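Local coordinates for proximal thread matrix protein 1 (PDB 4CN9) that probably binds collagen in the matrix of the mussel byssus through paired von Willebrand factor type A domains, and carries bound zinc ions, at residues A[86-91]-A[236-241]; A[218-223]-A[243-248]. One frame throughout, in Å; residues are numbered along the deposited sequence.

Interaction 1: residues A[86-91]-A[236-241]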
# COMPACT_ATOMS: atom_id res chain seq x y z
N ASP A 86 -23.60 -5.34 -3.12
CA ASP A 86 -24.07 -6.05 -4.31
C ASP A 86 -22.95 -6.39 -5.28
O ASP A 86 -23.19 -7.02 -6.30
CB ASP A 86 -25.16 -5.23 -5.02
CG ASP A 86 -26.53 -5.40 -4.39
OD1 ASP A 86 -26.70 -6.33 -3.57
OD2 ASP A 86 -27.44 -4.60 -4.70
N SER A 87 -21.73 -5.97 -4.95
CA SER A 87 -20.55 -6.27 -5.77
C SER A 87 -19.80 -7.54 -5.33
O SER A 87 -18.92 -8.05 -6.04
CB SER A 87 -19.59 -5.08 -5.74
OG SER A 87 -20.26 -3.89 -6.14
N PHE A 88 -20.15 -8.06 -4.15
CA PHE A 88 -19.48 -9.24 -3.61
C PHE A 88 -20.39 -10.44 -3.72
O PHE A 88 -21.34 -10.58 -2.97
CB PHE A 88 -19.03 -9.00 -2.16
CG PHE A 88 -17.89 -8.03 -2.06
CD1 PHE A 88 -16.59 -8.46 -2.20
CD2 PHE A 88 -18.13 -6.68 -1.87
CE1 PHE A 88 -15.54 -7.58 -2.12
CE2 PHE A 88 -17.09 -5.79 -1.79
CZ PHE A 88 -15.79 -6.25 -1.93
N THR A 89 -20.07 -11.31 -4.67
CA THR A 89 -20.96 -12.40 -5.06
C THR A 89 -21.21 -13.40 -3.93
O THR A 89 -22.30 -13.96 -3.84
CB THR A 89 -20.42 -13.13 -6.30
OG1 THR A 89 -19.18 -13.77 -6.00
CG2 THR A 89 -20.22 -12.16 -7.45
N THR A 90 -20.23 -13.60 -3.04
CA THR A 90 -20.36 -14.59 -1.96
C THR A 90 -21.04 -14.07 -0.68
O THR A 90 -21.20 -14.81 0.30
CB THR A 90 -19.00 -15.23 -1.60
OG1 THR A 90 -18.12 -14.25 -1.04
CG2 THR A 90 -18.34 -15.84 -2.84
N VAL A 91 -21.42 -12.80 -0.68
CA VAL A 91 -22.23 -12.26 0.43
C VAL A 91 -23.62 -12.88 0.33
O VAL A 91 -24.27 -12.80 -0.71
CB VAL A 91 -22.34 -10.71 0.36
CG1 VAL A 91 -23.23 -10.17 1.48
CG2 VAL A 91 -20.98 -10.08 0.44
N LEU A 236 -13.29 1.17 -9.07
CA LEU A 236 -11.97 1.29 -8.46
C LEU A 236 -11.91 0.66 -7.07
O LEU A 236 -10.92 0.01 -6.72
CB LEU A 236 -11.59 2.77 -8.37
CG LEU A 236 -11.34 3.48 -9.70
CD1 LEU A 236 -11.16 4.98 -9.51
CD2 LEU A 236 -10.12 2.89 -10.39
N VAL A 237 -12.95 0.85 -6.27
CA VAL A 237 -12.96 0.30 -4.93
C VAL A 237 -13.03 -1.21 -4.98
O VAL A 237 -12.33 -1.89 -4.24
CB VAL A 237 -14.13 0.87 -4.09
CG1 VAL A 237 -14.27 0.13 -2.78
CG2 VAL A 237 -13.92 2.36 -3.84
N ILE A 238 -13.87 -1.75 -5.85
CA ILE A 238 -13.99 -3.19 -5.98
C ILE A 238 -12.69 -3.79 -6.50
O ILE A 238 -12.29 -4.87 -6.07
CB ILE A 238 -15.15 -3.57 -6.93
CG1 ILE A 238 -16.48 -3.03 -6.40
CG2 ILE A 238 -15.19 -5.08 -7.11
CD1 ILE A 238 -16.78 -3.38 -4.95
N ASP A 239 -12.04 -3.10 -7.43
CA ASP A 239 -10.76 -3.57 -7.98
C ASP A 239 -9.71 -3.69 -6.89
O ASP A 239 -8.96 -4.66 -6.85
CB ASP A 239 -10.25 -2.62 -9.07
CG ASP A 239 -11.03 -2.73 -10.36
OD1 ASP A 239 -11.78 -3.72 -10.52
OD2 ASP A 239 -10.90 -1.84 -11.22
N LEU A 240 -9.65 -2.69 -6.01
CA LEU A 240 -8.71 -2.71 -4.89
C LEU A 240 -9.10 -3.73 -3.83
O LEU A 240 -8.24 -4.39 -3.23
CB LEU A 240 -8.59 -1.33 -4.25
CG LEU A 240 -8.01 -0.21 -5.12
CD1 LEU A 240 -8.40 1.16 -4.56
CD2 LEU A 240 -6.49 -0.33 -5.18
N ALA A 241 -10.41 -3.87 -3.57
CA ALA A 241 -10.88 -4.83 -2.57
C ALA A 241 -10.60 -6.24 -3.03
O ALA A 241 -10.38 -7.13 -2.21
CB ALA A 241 -12.37 -4.66 -2.33

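Interaction 2: residues A[218-223]-A[243-248]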
# COMPACT_ATOMS: atom_id res chain seq x y z
N LYS A 218 -0.46 3.99 -1.13
CA LYS A 218 -0.96 5.29 -1.59
C LYS A 218 -2.03 5.18 -2.66
O LYS A 218 -2.95 6.00 -2.69
CB LYS A 218 0.19 6.15 -2.13
CG LYS A 218 1.17 6.60 -1.08
CD LYS A 218 2.37 7.26 -1.77
CE LYS A 218 3.39 7.76 -0.77
NZ LYS A 218 4.64 8.17 -1.48
N ASN A 219 -1.95 4.19 -3.54
CA ASN A 219 -3.00 4.06 -4.55
C ASN A 219 -4.25 3.32 -4.09
O ASN A 219 -5.15 3.08 -4.88
CB ASN A 219 -2.50 3.54 -5.90
CG ASN A 219 -1.65 2.30 -5.79
OD1 ASN A 219 -1.79 1.49 -4.86
ND2 ASN A 219 -0.75 2.13 -6.76
N TYR A 220 -4.32 2.99 -2.80
CA TYR A 220 -5.58 2.54 -2.19
C TYR A 220 -6.38 3.71 -1.62
O TYR A 220 -7.36 3.51 -0.89
CB TYR A 220 -5.29 1.52 -1.09
CG TYR A 220 -4.86 0.16 -1.58
CD1 TYR A 220 -3.72 0.01 -2.36
CD2 TYR A 220 -5.58 -0.97 -1.24
CE1 TYR A 220 -3.33 -1.24 -2.81
CE2 TYR A 220 -5.20 -2.23 -1.69
CZ TYR A 220 -4.06 -2.36 -2.46
OH TYR A 220 -3.67 -3.61 -2.89
N VAL A 221 -5.95 4.93 -1.93
CA VAL A 221 -6.69 6.14 -1.56
C VAL A 221 -7.42 6.66 -2.78
O VAL A 221 -6.81 6.90 -3.82
CB VAL A 221 -5.77 7.25 -1.05
CG1 VAL A 221 -6.60 8.52 -0.76
CG2 VAL A 221 -5.01 6.80 0.19
N LEU A 222 -8.74 6.82 -2.66
CA LEU A 222 -9.56 7.37 -3.73
C LEU A 222 -10.19 8.68 -3.27
O LEU A 222 -10.57 8.81 -2.10
CB LEU A 222 -10.63 6.37 -4.14
CG LEU A 222 -10.09 5.00 -4.56
CD1 LEU A 222 -11.23 4.06 -4.76
CD2 LEU A 222 -9.25 5.10 -5.81
N THR A 223 -10.28 9.65 -4.17
CA THR A 223 -10.82 10.96 -3.81
C THR A 223 -11.89 11.39 -4.81
O THR A 223 -11.87 11.01 -5.98
CB THR A 223 -9.72 12.04 -3.76
OG1 THR A 223 -9.15 12.21 -5.06
CG2 THR A 223 -8.63 11.65 -2.77
N GLU A 243 -8.05 -7.10 -4.89
CA GLU A 243 -6.62 -7.29 -5.07
C GLU A 243 -6.12 -8.21 -3.96
O GLU A 243 -6.21 -7.88 -2.79
CB GLU A 243 -5.91 -5.94 -5.02
CG GLU A 243 -4.44 -5.98 -5.39
CD GLU A 243 -4.19 -6.08 -6.89
OE1 GLU A 243 -5.17 -6.02 -7.67
OE2 GLU A 243 -3.02 -6.21 -7.29
N VAL A 244 -5.60 -9.38 -4.32
CA VAL A 244 -5.09 -10.27 -3.29
C VAL A 244 -3.57 -10.23 -3.29
O VAL A 244 -2.92 -10.53 -4.28
CB VAL A 244 -5.58 -11.71 -3.47
CG1 VAL A 244 -5.00 -12.61 -2.38
CG2 VAL A 244 -7.11 -11.75 -3.44
N CYS A 245 -3.01 -9.82 -2.15
CA CYS A 245 -1.57 -9.66 -2.02
C CYS A 245 -1.07 -10.66 -0.99
O CYS A 245 -1.56 -10.67 0.13
CB CYS A 245 -1.25 -8.23 -1.56
SG CYS A 245 -1.41 -6.93 -2.85
N VAL A 246 -0.12 -11.52 -1.38
CA VAL A 246 0.49 -12.49 -0.44
C VAL A 246 2.01 -12.41 -0.48
O VAL A 246 2.58 -11.87 -1.43
CB VAL A 246 0.12 -13.95 -0.78
CG1 VAL A 246 -1.39 -14.12 -0.84
CG2 VAL A 246 0.77 -14.39 -2.09
N VAL A 247 2.67 -12.95 0.54
CA VAL A 247 4.13 -13.06 0.52
C VAL A 247 4.53 -14.35 -0.20
O VAL A 247 4.25 -15.45 0.29
CB VAL A 247 4.74 -13.04 1.93
CG1 VAL A 247 6.25 -13.33 1.85
CG2 VAL A 247 4.48 -11.73 2.61
N ASP A 248 5.17 -14.23 -1.35
CA ASP A 248 5.55 -15.42 -2.13
C ASP A 248 6.89 -15.25 -2.84
O ASP A 248 6.97 -14.70 -3.94
CB ASP A 248 4.46 -15.73 -3.17
CG ASP A 248 4.73 -17.03 -3.94
OD1 ASP A 248 5.67 -17.78 -3.57
OD2 ASP A 248 4.00 -17.31 -4.91

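Interaction 1: residues A[86-91]-A[236-241]
Ser87 and Ile238 are the residues whose CA atoms come nearest, 7.3 Å apart, between a loop that follows helix 73-85 and the final turns of helix 234-241. From Phe88 the loop folds into a type I beta turn, closed by a hydrogen bond of 3.2 Å from Val91 N to Phe88 O. Ile238 supplies the reach from the helix: with CG1 beside the backbone N and anti to the carbonyl carbon (chi1 -60°), its CD1 comes within 3.4 Å of Ser87 CB, a tight carbon pair. The same methyl also lies 4.0 Å from Phe88 CE2, oblique to the ring. One helical turn further on, Ala241 CB meets the ring's edge, close to its plane, 3.8 Å from Phe88 CZ. The polar end of Ser87 turns back to the end of the preceding helix 73-85, where OG is hydrogen-bonded to Glu83 O. Cys50 pairs its backbone with Ser87 and Thr89 and is touched by both Phe88 and Ile238, which places this packing beside the Cys50-Cys242 disulfide. All four touching residues are buried, so loop and helix are joined by shape and apolar contact, with the one hydroxyl at the interface satisfied by Glu83 O.

Interaction 2: residues A[218-223]-A[243-248]
Tyr220 extends its phenol from the edge of the first von Willebrand factor A domain and lays its hydroxyl against the aliphatic part of Glu243, on strand 243-247. In this Rossmann-like (vWA) fold, a short 3-10 segment, 218-220, runs into the edge strand 221-224 of the mixed sheet, and helix 234-241 then leads to strand 243-247. The backbones remain well separated, with 10.3 Å between Tyr220 CA and Glu243 CA, and the long aromatic side chain spans the gap. A chi1 of -74° swings the ring to the side of the backbone N, and from there the hydroxyl reaches the Glu243 methylenes.

Across the contact, Tyr220 OH is 3.5 Å from Glu243 CG and 3.9 Å from Glu243 CB, so methylene carbons rather than the carboxylate meet the oxygen. The two side chains cross at about a right angle, with ring and carboxylate planes 84° apart. A bend at chi2 (77°) in Glu243 carries the acid away from the phenol, and the side chain also packs on Cys441 and Pro443 of strand 439-447.

Strand 243-247 is an outer strand of a small three-stranded antiparallel sheet, next to 439-447, and goes on to the second A domain. Tyr220 is buried and also rests on Leu240 of helix 234-241, while Lys218 bonds through NZ to Ile408 O and Ala411 O in the second domain's part of the chain. The contact therefore sits where the two domains and their connecting sheet come together, though it buries just 77 Å². Cys245 SG, joined to Cys441 SG in a disulfide, lies 4.0 Å from Tyr220 OH.

In the fold
Helix 234-241 connects the two contacts: it supplies one side of interaction 1, follows strand 221-224 and precedes strand 243-247 of interaction 2. Their centres are 14 Å apart, yet they touch, Val237 CG2 lying 3.3 Å from Leu222 CD1 and Leu240 CD1 3.9 Å from Tyr220 CA. Interaction 1 is a buried contact near the zinc held by Glu49, Asp51 and His446: the side chain of Ser87 is about 6 Å from that of Glu49, and in interaction 2 the side chain of Glu243 is about 11 Å from that of His446. The zinc of the MIDAS motif, at Ser63, Ser65 and Asp174, is a separate site.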